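PDB 3PI7: NADH oxidoreductase from Mesorhizobium loti, which probably binds NADPH and acts as an oxidoreductase on NAD(P)H, consistent with a quinone reductase of the medium-chain dehydrogenase/reductase type. Local coordinates for residues L15-G20 with R77-P82; A29-E34 with F68-Y73; N62-A67 with A83-V88. All coordinates share one frame; numbering follows the deposited sequence.

Contact 1. Residues L15-G20 with R77-P82; sequences LLVGDG and RVKGRP. With K (potassium ion), chain G; PO4 (phosphate ion), chain E.
R77 lays its guanidinium group beneath the loop that follows strand 10-16, with G18 CA 3.7 Å above its plane and over its centre. A bend at chi3 (-55°) brings the side chain under the 15-20 backbone, where NE donates to G20 O (2.9 Å) and NH2 to D19 O (3.0 Å); each acceptor is tilted by about 25° from the guanidinium plane. G20 and R77 form a hydrogen-bonded antiparallel pair, joining this loop to the one before strand 86-94 of the GroES-like fold, and G20 O takes R77 N and NE from opposite faces of its plane. NH2 also bonds O3 of a phosphate, probably from the crystallisation liquor, in plane at the guanidinium edge, while NH1 turns to I69 O. The D19 side chain reaches back to the other segment: the lone pair of OD1 facing away from OD2 takes a nearly straight bond (177°) from K79 N. K79 runs extended alongside V17, setting NZ on an in-plane lone pair of V17 O (2.8 Å). L16 presses CD1 against V78 O (3.5 Å), and its N and O bond to R81 O and G80 N in the V78-R81 type II turn. D19 O also binds the potassium ion (2.7 Å), with Y21 O, phosphate O4 and a water. In this crystal R77 would thus partly offset the phosphate charge and steady the D19 carbonyl.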
ATOM      1  N   LEU A  15      14.711 -22.843  25.316  1.00 13.24           N
ATOM      2  CA  LEU A  15      13.465 -23.402  24.823  1.00 13.06           C
ATOM      3  C   LEU A  15      12.294 -22.473  24.910  1.00 15.38           C
ATOM      4  O   LEU A  15      12.068 -21.848  25.941  1.00 14.54           O
ATOM      5  CB  LEU A  15      13.129 -24.659  25.604  1.00 13.25           C
ATOM      6  CG  LEU A  15      14.270 -25.632  25.799  1.00 17.53           C
ATOM      7  CD1 LEU A  15      13.854 -26.730  26.754  1.00 19.68           C
ATOM      8  CD2 LEU A  15      14.742 -26.196  24.470  1.00 16.09           C
ATOM      9  N   LEU A  16      11.487 -22.464  23.851  1.00 11.89           N
ATOM     10  CA  LEU A  16      10.268 -21.654  23.817  1.00 11.14           C
ATOM     11  C   LEU A  16       9.285 -22.095  24.882  1.00 16.31           C
ATOM     12  O   LEU A  16       8.989 -23.289  25.009  1.00 16.23           O
ATOM     13  CB  LEU A  16       9.610 -21.752  22.451  1.00 10.07           C
ATOM     14  CG  LEU A  16      10.370 -21.096  21.337  1.00 13.02           C
ATOM     15  CD1 LEU A  16       9.952 -21.676  20.024  1.00 13.80           C
ATOM     16  CD2 LEU A  16      10.221 -19.563  21.386  1.00 13.19           C
ATOM     17  N   VAL A  17       8.773 -21.122  25.646  1.00 14.19           N
ATOM     18  CA  VAL A  17       7.785 -21.377  26.690  1.00 15.76           C
ATOM     19  C   VAL A  17       6.403 -21.250  26.049  1.00 20.82           C
ATOM     20  O   VAL A  17       5.469 -21.972  26.417  1.00 20.44           O
ATOM     21  CB  VAL A  17       8.019 -20.371  27.849  1.00 19.76           C
ATOM     22  CG1 VAL A  17       6.856 -20.317  28.832  1.00 20.77           C
ATOM     23  CG2 VAL A  17       9.309 -20.691  28.576  1.00 19.51           C
ATOM     24  N   GLY A  18       6.298 -20.326  25.103  1.00 18.45           N
ATOM     25  CA  GLY A  18       5.054 -20.060  24.389  1.00 19.88           C
ATOM     26  C   GLY A  18       4.843 -20.980  23.210  1.00 20.33           C
ATOM     27  O   GLY A  18       5.794 -21.543  22.666  1.00 17.97           O
ATOM     28  N   ASP A  19       3.582 -21.164  22.848  1.00 17.91           N
ATOM     29  CA  ASP A  19       3.182 -21.945  21.696  1.00 17.35           C
ATOM     30  C   ASP A  19       2.407 -21.051  20.731  1.00 19.53           C
ATOM     31  O   ASP A  19       1.701 -20.121  21.175  1.00 17.29           O
ATOM     32  CB  ASP A  19       2.336 -23.155  22.137  1.00 18.83           C
ATOM     33  CG  ASP A  19       2.282 -24.218  21.065  1.00 26.76           C
ATOM     34  OD1 ASP A  19       3.356 -24.616  20.568  1.00 24.66           O
ATOM     35  OD2 ASP A  19       1.163 -24.607  20.671  1.00 34.01           O
ATOM     36  N   GLY A  20       2.520 -21.342  19.423  1.00 16.77           N
ATOM     37  CA  GLY A  20       1.816 -20.579  18.398  1.00 14.69           C
ATOM     38  C   GLY A  20       2.091 -19.094  18.464  1.00 17.49           C
ATOM     39  O   GLY A  20       3.251 -18.665  18.558  1.00 14.28           O
ATOM     40  N   ARG A  77       5.329 -20.295  17.146  1.00 12.70           N
ATOM     41  CA  ARG A  77       6.250 -20.959  18.057  1.00 11.61           C
ATOM     42  C   ARG A  77       5.858 -22.413  18.216  1.00 16.16           C
ATOM     43  O   ARG A  77       4.663 -22.732  18.228  1.00 16.29           O
ATOM     44  CB  ARG A  77       6.130 -20.268  19.441  1.00 11.26           C
ATOM     45  CG  ARG A  77       6.683 -18.847  19.457  1.00 11.31           C
ATOM     46  CD  ARG A  77       6.284 -18.114  20.743  1.00 12.28           C
ATOM     47  NE  ARG A  77       4.831 -18.108  20.968  1.00 14.34           N
ATOM     48  CZ  ARG A  77       4.230 -17.418  21.930  1.00 23.92           C
ATOM     49  NH1 ARG A  77       4.939 -16.647  22.739  1.00 15.59           N
ATOM     50  NH2 ARG A  77       2.916 -17.516  22.107  1.00 15.76           N
ATOM     51  N   VAL A  78       6.844 -23.288  18.395  1.00 12.28           N
ATOM     52  CA  VAL A  78       6.574 -24.667  18.774  1.00 12.25           C
ATOM     53  C   VAL A  78       7.114 -24.761  20.209  1.00 15.07           C
ATOM     54  O   VAL A  78       8.325 -24.698  20.407  1.00 14.38           O
ATOM     55  CB  VAL A  78       7.170 -25.740  17.817  1.00 16.02           C
ATOM     56  CG1 VAL A  78       6.868 -27.154  18.336  1.00 16.49           C
ATOM     57  CG2 VAL A  78       6.605 -25.571  16.416  1.00 14.41           C
ATOM     58  N   LYS A  79       6.219 -24.799  21.198  1.00 14.99           N
ATOM     59  CA  LYS A  79       6.623 -24.874  22.597  1.00 14.47           C
ATOM     60  C   LYS A  79       7.636 -25.993  22.808  1.00 16.87           C
ATOM     61  O   LYS A  79       7.457 -27.106  22.319  1.00 17.40           O
ATOM     62  CB  LYS A  79       5.393 -25.088  23.508  1.00 17.35           C
ATOM     63  CG  LYS A  79       5.739 -25.282  24.974  1.00 23.65           C
ATOM     64  CD  LYS A  79       4.501 -25.097  25.880  1.00 32.28           C
ATOM     65  CE  LYS A  79       4.833 -25.386  27.328  1.00 45.12           C
ATOM     66  NZ  LYS A  79       5.679 -24.327  27.952  1.00 56.06           N
ATOM     67  N   GLY A  80       8.685 -25.670  23.542  1.00 14.14           N
ATOM     68  CA  GLY A  80       9.723 -26.621  23.907  1.00 13.01           C
ATOM     69  C   GLY A  80      10.860 -26.727  22.920  1.00 14.25           C
ATOM     70  O   GLY A  80      11.797 -27.501  23.157  1.00 15.70           O
ATOM     71  N   ARG A  81      10.783 -26.010  21.785  1.00 11.81           N
ATOM     72  CA  ARG A  81      11.876 -26.025  20.831  1.00 10.96           C
ATOM     73  C   ARG A  81      12.793 -24.865  21.091  1.00 13.50           C
ATOM     74  O   ARG A  81      12.331 -23.808  21.509  1.00 14.72           O
ATOM     75  CB  ARG A  81      11.365 -25.946  19.368  1.00 12.32           C
ATOM     76  CG  ARG A  81      10.433 -27.059  19.017  1.00 13.87           C
ATOM     77  CD  ARG A  81      11.092 -28.427  19.072  1.00 13.33           C
ATOM     78  NE  ARG A  81      10.088 -29.426  18.707  1.00 12.08           N
ATOM     79  CZ  ARG A  81       9.794 -29.743  17.444  1.00 15.78           C
ATOM     80  NH1 ARG A  81      10.454 -29.178  16.440  1.00 14.69           N
ATOM     81  NH2 ARG A  81       8.801 -30.582  17.177  1.00 13.43           N
ATOM     82  N   PRO A  82      14.076 -25.023  20.775  1.00  9.70           N
ATOM     83  CA  PRO A  82      14.995 -23.888  20.863  1.00  9.99           C
ATOM     84  C   PRO A  82      14.624 -22.835  19.835  1.00 13.72           C
ATOM     85  O   PRO A  82      14.267 -23.148  18.677  1.00 12.73           O
ATOM     86  CB  PRO A  82      16.352 -24.512  20.463  1.00 10.36           C
ATOM     87  CG  PRO A  82      16.199 -25.973  20.738  1.00 13.67           C
ATOM     88  CD  PRO A  82      14.786 -26.234  20.308  1.00  8.90           C
TER
HETATM   89  K     K G 354      -0.777 -19.387  21.824  1.00 32.85           K
HETATM   90  P   PO4 E 352       0.514 -16.880  24.731  1.00 43.43           P
HETATM   91  O1  PO4 E 352      -0.716 -15.861  24.535  1.00 47.25           O
HETATM   92  O2  PO4 E 352       0.562 -17.384  26.237  1.00 50.67           O
HETATM   93  O3  PO4 E 352       1.838 -16.092  24.460  1.00 42.40           O
HETATM   94  O4  PO4 E 352       0.255 -18.102  23.735  1.00 49.50           O
HETATM   95  O   HOH W   1      -1.293 -21.709  20.631  1.00 57.13           O

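Contact 2. Residues A29-E34 with F68-Y73; sequences ALEAME and FIKGQY
The 29-34 loop passes the C-terminal end of helix 63-69 at a distance, its closest alpha carbons, those of L30 and K70, lying 8.7 Å apart, and long side chains span the gap. I69 and L30 meet through their ends, CD1 to CD1 at 3.9 Å, the two side chains crossing at about a right angle. I69 places CG1 between its backbone N and carbonyl carbon (chi1 69°), and the extended chi2 then carries CD1 out to the leucine. The selenium of M33, a selenomethionine, comes to 4.4 Å from the same I69 CD1, so one methyl group serves both apolar neighbours. Just beyond I69 the helix stops in a Schellman motif: G71 takes a positive phi, its N bonds back to F68 O, and Q72 N bonds to A67 O. K70, at this helix end, bends at chi3 and chi4 to bring CE within 3.1 Å of A29 O. Its NZ hydrogen-bonds to G27 O; toward E31 OE1 it makes a long salt bridge, 3.9 Å, the two side chains approaching at a slant. E31 folds back at chi2, and its other oxygen, OE2, is bonded to the hydroxyl of Y36. Helix 327-338 lies against the loop, with L338 on L30 and both V334 and P335 on M33, while L16 of strand 10-16 touches I69.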
ATOM      1  N   ALA A  29       9.971  -4.374  22.740  1.00 24.96           N
ATOM      2  CA  ALA A  29      10.999  -4.360  23.783  1.00 25.89           C
ATOM      3  C   ALA A  29      11.055  -5.714  24.479  1.00 26.02           C
ATOM      4  O   ALA A  29      10.019  -6.332  24.728  1.00 24.12           O
ATOM      5  CB  ALA A  29      10.702  -3.263  24.799  1.00 27.41           C
ATOM      6  N   LEU A  30      12.258  -6.191  24.737  1.00 24.58           N
ATOM      7  CA  LEU A  30      12.442  -7.452  25.455  1.00 24.45           C
ATOM      8  C   LEU A  30      12.854  -7.094  26.856  1.00 26.92           C
ATOM      9  O   LEU A  30      14.011  -6.752  27.103  1.00 25.97           O
ATOM     10  CB  LEU A  30      13.456  -8.372  24.770  1.00 23.61           C
ATOM     11  CG  LEU A  30      13.558  -9.773  25.387  1.00 27.78           C
ATOM     12  CD1 LEU A  30      12.296 -10.606  25.109  1.00 27.74           C
ATOM     13  CD2 LEU A  30      14.805 -10.464  24.936  1.00 32.29           C
ATOM     14  N   GLU A  31      11.865  -7.059  27.727  1.00 25.01           N
ATOM     15  CA  GLU A  31      11.973  -6.678  29.113  1.00 27.41           C
ATOM     16  C   GLU A  31      12.611  -7.805  29.951  1.00 27.50           C
ATOM     17  O   GLU A  31      13.305  -7.536  30.930  1.00 28.15           O
ATOM     18  CB  GLU A  31      10.563  -6.274  29.648  1.00 30.34           C
ATOM     19  CG  GLU A  31       9.502  -7.375  29.782  1.00 44.26           C
ATOM     20  CD  GLU A  31       8.929  -8.092  28.564  1.00 63.73           C
ATOM     21  OE1 GLU A  31       9.305  -7.767  27.414  1.00 51.04           O
ATOM     22  OE2 GLU A  31       8.095  -9.003  28.772  1.00 59.56           O
ATOM     23  N   ALA A  32      12.333  -9.061  29.582  1.00 21.42           N
ATOM     24  CA  ALA A  32      12.816 -10.263  30.256  1.00 21.39           C
ATOM     25  C   ALA A  32      12.757 -11.459  29.311  1.00 22.72           C
ATOM     26  O   ALA A  32      11.933 -11.472  28.387  1.00 21.19           O
ATOM     27  CB  ALA A  32      11.985 -10.543  31.505  1.00 23.57           C
HETATM   28  N   MSE A  33      13.609 -12.477  29.560  1.00 16.75           N
HETATM   29  CA  MSE A  33      13.596 -13.689  28.750  1.00 14.37           C
HETATM   30  C   MSE A  33      12.700 -14.765  29.358  1.00 15.60           C
HETATM   31  O   MSE A  33      12.121 -15.563  28.627  1.00 16.02           O
HETATM   32  CB  MSE A  33      15.021 -14.258  28.620  1.00 15.65           C
HETATM   33  CG  MSE A  33      15.952 -13.340  27.892  1.00 18.12           C
HETATM   34 SE   MSE A  33      16.007 -13.718  26.052  0.75 20.55          SE
HETATM   35  CE  MSE A  33      17.408 -15.056  25.971  1.00 16.72           C
ATOM     36  N   GLU A  34      12.590 -14.790  30.708  1.00 14.80           N
ATOM     37  CA  GLU A  34      11.879 -15.832  31.455  1.00 13.20           C
ATOM     38  C   GLU A  34      10.432 -16.034  31.051  1.00 16.27           C
ATOM     39  O   GLU A  34       9.990 -17.181  31.138  1.00 16.74           O
ATOM     40  CB  GLU A  34      11.962 -15.596  32.962  1.00 13.85           C
ATOM     41  CG  GLU A  34      13.381 -15.664  33.501  1.00 16.58           C
ATOM     42  CD  GLU A  34      14.189 -14.380  33.447  1.00 29.69           C
ATOM     43  OE1 GLU A  34      13.733 -13.387  32.830  1.00 23.18           O
ATOM     44  OE2 GLU A  34      15.321 -14.396  33.975  1.00 26.77           O
ATOM     45  N   PHE A  68       9.586 -13.232  17.434  1.00 12.37           N
ATOM     46  CA  PHE A  68       9.194 -14.626  17.369  1.00 10.81           C
ATOM     47  C   PHE A  68       8.969 -15.247  18.742  1.00 12.23           C
ATOM     48  O   PHE A  68       7.967 -15.947  18.911  1.00 12.74           O
ATOM     49  CB  PHE A  68      10.228 -15.425  16.563  1.00 11.51           C
ATOM     50  CG  PHE A  68       9.953 -16.903  16.574  1.00 12.01           C
ATOM     51  CD1 PHE A  68       8.909 -17.433  15.832  1.00 13.84           C
ATOM     52  CD2 PHE A  68      10.736 -17.767  17.340  1.00 10.79           C
ATOM     53  CE1 PHE A  68       8.673 -18.815  15.814  1.00 14.70           C
ATOM     54  CE2 PHE A  68      10.485 -19.143  17.341  1.00 13.50           C
ATOM     55  CZ  PHE A  68       9.441 -19.654  16.596  1.00 13.29           C
ATOM     56  N   ILE A  69       9.885 -15.047  19.707  1.00 11.00           N
ATOM     57  CA  ILE A  69       9.744 -15.700  21.028  1.00 11.66           C
ATOM     58  C   ILE A  69       8.503 -15.138  21.781  1.00 15.23           C
ATOM     59  O   ILE A  69       7.847 -15.851  22.560  1.00 14.82           O
ATOM     60  CB  ILE A  69      11.050 -15.624  21.869  1.00 14.44           C
ATOM     61  CG1 ILE A  69      11.378 -14.181  22.328  1.00 14.16           C
ATOM     62  CG2 ILE A  69      12.216 -16.217  21.060  1.00 13.95           C
ATOM     63  CD1 ILE A  69      12.568 -14.032  23.252  1.00 17.05           C
ATOM     64  N   LYS A  70       8.143 -13.897  21.450  1.00 13.29           N
ATOM     65  CA  LYS A  70       6.987 -13.225  22.028  1.00 14.55           C
ATOM     66  C   LYS A  70       5.691 -13.665  21.366  1.00 19.54           C
ATOM     67  O   LYS A  70       4.635 -13.246  21.812  1.00 17.93           O
ATOM     68  CB  LYS A  70       7.158 -11.710  21.901  1.00 15.78           C
ATOM     69  CG  LYS A  70       8.202 -11.167  22.880  1.00 17.44           C
ATOM     70  CD  LYS A  70       8.516  -9.699  22.587  1.00 24.31           C
ATOM     71  CE  LYS A  70       8.545  -8.915  23.870  1.00 39.47           C
ATOM     72  NZ  LYS A  70       7.227  -8.292  24.162  1.00 41.46           N
ATOM     73  N   GLY A  71       5.772 -14.504  20.326  1.00 16.83           N
ATOM     74  CA  GLY A  71       4.607 -14.968  19.561  1.00 15.99           C
ATOM     75  C   GLY A  71       4.007 -13.875  18.678  1.00 18.61           C
ATOM     76  O   GLY A  71       2.823 -13.912  18.340  1.00 19.58           O
ATOM     77  N   GLN A  72       4.831 -12.891  18.323  1.00 15.91           N
ATOM     78  CA  GLN A  72       4.485 -11.685  17.578  1.00 16.98           C
ATOM     79  C   GLN A  72       5.111 -11.638  16.176  1.00 21.04           C
ATOM     80  O   GLN A  72       5.119 -10.584  15.528  1.00 22.09           O
ATOM     81  CB  GLN A  72       4.913 -10.462  18.391  1.00 17.61           C
ATOM     82  CG  GLN A  72       4.039 -10.332  19.642  1.00 20.13           C
ATOM     83  CD  GLN A  72       4.505  -9.339  20.667  1.00 24.20           C
ATOM     84  OE1 GLN A  72       4.092  -9.390  21.813  1.00 24.36           O
ATOM     85  NE2 GLN A  72       5.384  -8.439  20.309  1.00 22.65           N
ATOM     86  N   TYR A  73       5.639 -12.765  15.709  1.00 17.06           N
ATOM     87  CA  TYR A  73       6.258 -12.839  14.394  1.00 15.24           C
ATOM     88  C   TYR A  73       5.317 -13.558  13.406  1.00 19.84           C
ATOM     89  O   TYR A  73       4.258 -14.023  13.798  1.00 21.00           O
ATOM     90  CB  TYR A  73       7.623 -13.560  14.513  1.00 16.25           C
ATOM     91  CG  TYR A  73       8.490 -13.427  13.283  1.00 16.95           C
ATOM     92  CD1 TYR A  73       8.991 -12.187  12.891  1.00 18.63           C
ATOM     93  CD2 TYR A  73       8.898 -14.552  12.571  1.00 17.20           C
ATOM     94  CE1 TYR A  73       9.807 -12.061  11.770  1.00 18.64           C
ATOM     95  CE2 TYR A  73       9.705 -14.435  11.437  1.00 18.66           C
ATOM     96  CZ  TYR A  73      10.173 -13.187  11.054  1.00 22.68           C
ATOM     97  OH  TYR A  73      10.962 -13.042   9.939  1.00 24.41           O
TER

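Contact 3. Residues N62-A67 with A83-V88; sequences NPSDVA and AGFEGV
D65 and F85 form the close-fitting part of this contact, their side chains sliding past each other in opposite directions with carboxylate and ring planes 26° apart. OD1 comes within 3.2 Å of F85 CD2 and, with the lone pair on the side of OD2, accepts the backbone N-H of F85 at 2.8 Å. That bond is bent, 133° at the hydrogen. S64 adds to the fit from the ring's edge, where its backbone carbonyl O lies 3.6 Å from F85 CE2. The same carboxylate also grips its own helix: OD2 accepts from N62 N at 2.9 Å, just ahead of the first turn, so the aspartate ties the start of helix 63-69 to the 83-88 backbone. This joins the helix to the beginning of strand 86-94, part of the mixed beta sheet of the GroES-like domain. At the first residue of that strand, N62 and E86 cross at about a right angle and touch through one bond, ND2 to OE2 at 2.8 Å. The acceptor sits close to the amide plane, but the donor reaches OE2 from out of the carboxylate plane, on the side away from OE1. K344 bonds to N62 OD1, and V148 N holds E86 OE1. The looser part is bridged by two waters. Water 3 connects D65 OD2 with E86 N (2.9 Å from the latter), whereas water 2 lies over the centre of the F85 ring, 3.5 Å above its plane, and links D65 OD1 to G84 N.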
ATOM      1  N   ASN A  62      18.388 -11.225  16.530  1.00 16.42           N
ATOM      2  CA  ASN A  62      17.829 -10.201  15.641  1.00 16.42           C
ATOM      3  C   ASN A  62      16.467  -9.742  16.114  1.00 19.76           C
ATOM      4  O   ASN A  62      15.794 -10.514  16.792  1.00 18.32           O
ATOM      5  CB  ASN A  62      17.682 -10.768  14.225  1.00 17.81           C
ATOM      6  CG  ASN A  62      19.000 -11.061  13.565  1.00 34.91           C
ATOM      7  OD1 ASN A  62      19.848 -10.181  13.403  1.00 31.37           O
ATOM      8  ND2 ASN A  62      19.224 -12.321  13.247  1.00 24.73           N
ATOM      9  N   PRO A  63      15.950  -8.569  15.671  1.00 19.27           N
ATOM     10  CA  PRO A  63      14.584  -8.173  16.082  1.00 18.38           C
ATOM     11  C   PRO A  63      13.557  -9.264  15.755  1.00 18.47           C
ATOM     12  O   PRO A  63      12.654  -9.491  16.557  1.00 18.17           O
ATOM     13  CB  PRO A  63      14.346  -6.894  15.277  1.00 20.63           C
ATOM     14  CG  PRO A  63      15.702  -6.295  15.178  1.00 24.40           C
ATOM     15  CD  PRO A  63      16.579  -7.503  14.864  1.00 20.28           C
ATOM     16  N   SER A  64      13.749 -10.013  14.628  1.00 15.10           N
ATOM     17  CA  SER A  64      12.831 -11.116  14.277  1.00 13.81           C
ATOM     18  C   SER A  64      12.825 -12.198  15.386  1.00 14.85           C
ATOM     19  O   SER A  64      11.775 -12.775  15.634  1.00 14.69           O
ATOM     20  CB  SER A  64      13.163 -11.715  12.908  1.00 16.99           C
ATOM     21  OG  SER A  64      14.523 -12.110  12.808  1.00 22.27           O
ATOM     22  N   ASP A  65      13.972 -12.482  16.055  1.00 13.09           N
ATOM     23  CA  ASP A  65      13.965 -13.464  17.164  1.00 11.95           C
ATOM     24  C   ASP A  65      13.134 -12.975  18.345  1.00 14.65           C
ATOM     25  O   ASP A  65      12.368 -13.740  18.912  1.00 15.39           O
ATOM     26  CB  ASP A  65      15.382 -13.757  17.639  1.00 13.25           C
ATOM     27  CG  ASP A  65      16.220 -14.428  16.597  1.00 15.42           C
ATOM     28  OD1 ASP A  65      15.869 -15.572  16.186  1.00 15.24           O
ATOM     29  OD2 ASP A  65      17.226 -13.839  16.197  1.00 18.10           O
ATOM     30  N   VAL A  66      13.287 -11.702  18.714  1.00 12.66           N
ATOM     31  CA  VAL A  66      12.543 -11.099  19.832  1.00 13.63           C
ATOM     32  C   VAL A  66      11.043 -11.186  19.524  1.00 15.61           C
ATOM     33  O   VAL A  66      10.287 -11.716  20.330  1.00 15.11           O
ATOM     34  CB  VAL A  66      13.016  -9.660  20.093  1.00 18.04           C
ATOM     35  CG1 VAL A  66      12.155  -8.999  21.181  1.00 18.42           C
ATOM     36  CG2 VAL A  66      14.490  -9.659  20.497  1.00 17.57           C
ATOM     37  N   ALA A  67      10.635 -10.799  18.307  1.00 13.90           N
ATOM     38  CA  ALA A  67       9.224 -10.867  17.922  1.00 13.42           C
ATOM     39  C   ALA A  67       8.743 -12.308  17.948  1.00 15.27           C
ATOM     40  O   ALA A  67       7.640 -12.602  18.417  1.00 14.70           O
ATOM     41  CB  ALA A  67       9.053 -10.288  16.506  1.00 14.27           C
ATOM     42  N   ALA A  83      14.662 -21.589  20.266  1.00 11.87           N
ATOM     43  CA  ALA A  83      14.447 -20.424  19.401  1.00 12.74           C
ATOM     44  C   ALA A  83      15.802 -20.071  18.708  1.00 15.29           C
ATOM     45  O   ALA A  83      16.793 -20.750  18.943  1.00 13.72           O
ATOM     46  CB  ALA A  83      13.943 -19.263  20.252  1.00 13.45           C
ATOM     47  N   GLY A  84      15.813 -19.020  17.885  1.00 13.49           N
ATOM     48  CA  GLY A  84      17.015 -18.549  17.212  1.00 13.13           C
ATOM     49  C   GLY A  84      16.957 -18.848  15.739  1.00 15.67           C
ATOM     50  O   GLY A  84      16.866 -20.010  15.320  1.00 14.62           O
ATOM     51  N   PHE A  85      17.000 -17.811  14.943  1.00 13.32           N
ATOM     52  CA  PHE A  85      16.857 -18.016  13.506  1.00 12.02           C
ATOM     53  C   PHE A  85      18.169 -18.199  12.780  1.00 16.53           C
ATOM     54  O   PHE A  85      18.135 -18.763  11.692  1.00 18.15           O
ATOM     55  CB  PHE A  85      16.097 -16.850  12.870  1.00 13.52           C
ATOM     56  CG  PHE A  85      14.611 -16.876  13.140  1.00 14.69           C
ATOM     57  CD1 PHE A  85      13.863 -18.023  12.896  1.00 15.62           C
ATOM     58  CD2 PHE A  85      13.953 -15.740  13.600  1.00 17.37           C
ATOM     59  CE1 PHE A  85      12.494 -18.056  13.188  1.00 16.46           C
ATOM     60  CE2 PHE A  85      12.576 -15.758  13.836  1.00 17.77           C
ATOM     61  CZ  PHE A  85      11.860 -16.921  13.645  1.00 15.67           C
ATOM     62  N   GLU A  86      19.286 -17.657  13.268  1.00 11.88           N
ATOM     63  CA  GLU A  86      20.528 -17.795  12.524  1.00 12.35           C
ATOM     64  C   GLU A  86      21.753 -17.978  13.405  1.00 12.61           C
ATOM     65  O   GLU A  86      21.774 -17.600  14.567  1.00 12.81           O
ATOM     66  CB  GLU A  86      20.780 -16.611  11.544  1.00 15.33           C
ATOM     67  CG  GLU A  86      21.339 -15.326  12.119  1.00 23.02           C
ATOM     68  CD  GLU A  86      21.610 -14.156  11.178  1.00 28.42           C
ATOM     69  OE1 GLU A  86      22.060 -14.355  10.019  1.00 17.91           O
ATOM     70  OE2 GLU A  86      21.404 -13.014  11.641  1.00 21.84           O
ATOM     71  N   GLY A  87      22.814 -18.457  12.781  1.00 10.09           N
ATOM     72  CA  GLY A  87      24.083 -18.565  13.468  1.00 10.22           C
ATOM     73  C   GLY A  87      25.165 -19.070  12.559  1.00 13.36           C
ATOM     74  O   GLY A  87      25.024 -19.092  11.319  1.00 11.58           O
ATOM     75  N   VAL A  88      26.235 -19.503  13.191  1.00 10.22           N
ATOM     76  CA  VAL A  88      27.351 -20.096  12.486  1.00 10.53           C
ATOM     77  C   VAL A  88      27.719 -21.359  13.246  1.00 13.08           C
ATOM     78  O   VAL A  88      27.681 -21.412  14.490  1.00 11.90           O
ATOM     79  CB  VAL A  88      28.546 -19.117  12.326  1.00 14.74           C
ATOM     80  CG1 VAL A  88      29.125 -18.737  13.686  1.00 14.47           C
ATOM     81  CG2 VAL A  88      29.640 -19.690  11.411  1.00 15.31           C
TER
HETATM   82  O   HOH W   2      13.971 -17.133  16.852  1.00 13.36           O
HETATM   83  O   HOH W   3      19.059 -15.566  15.196  1.00 17.85           O

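The three contacts gather around helix 63-69 and the loop leading from it to strand 86-94. Contacts 1 and 2 lie on the same side of the chain's centre, and contact 3 nearer to it. Contacts 2 and 3 share the helix, contact 2 at its end and contact 3 at its start, with centres about 11 Å apart. The centre of contact 1 is about 11 Å from that of contact 2 and about 13 Å from that of contact 3. Along the chain, contact 2 falls within the span of contact 1, while contact 3 crosses both. Together they tie strand 10-16 and the loop after it, with its potassium site, to helix 63-69 and the start of strand 86-94.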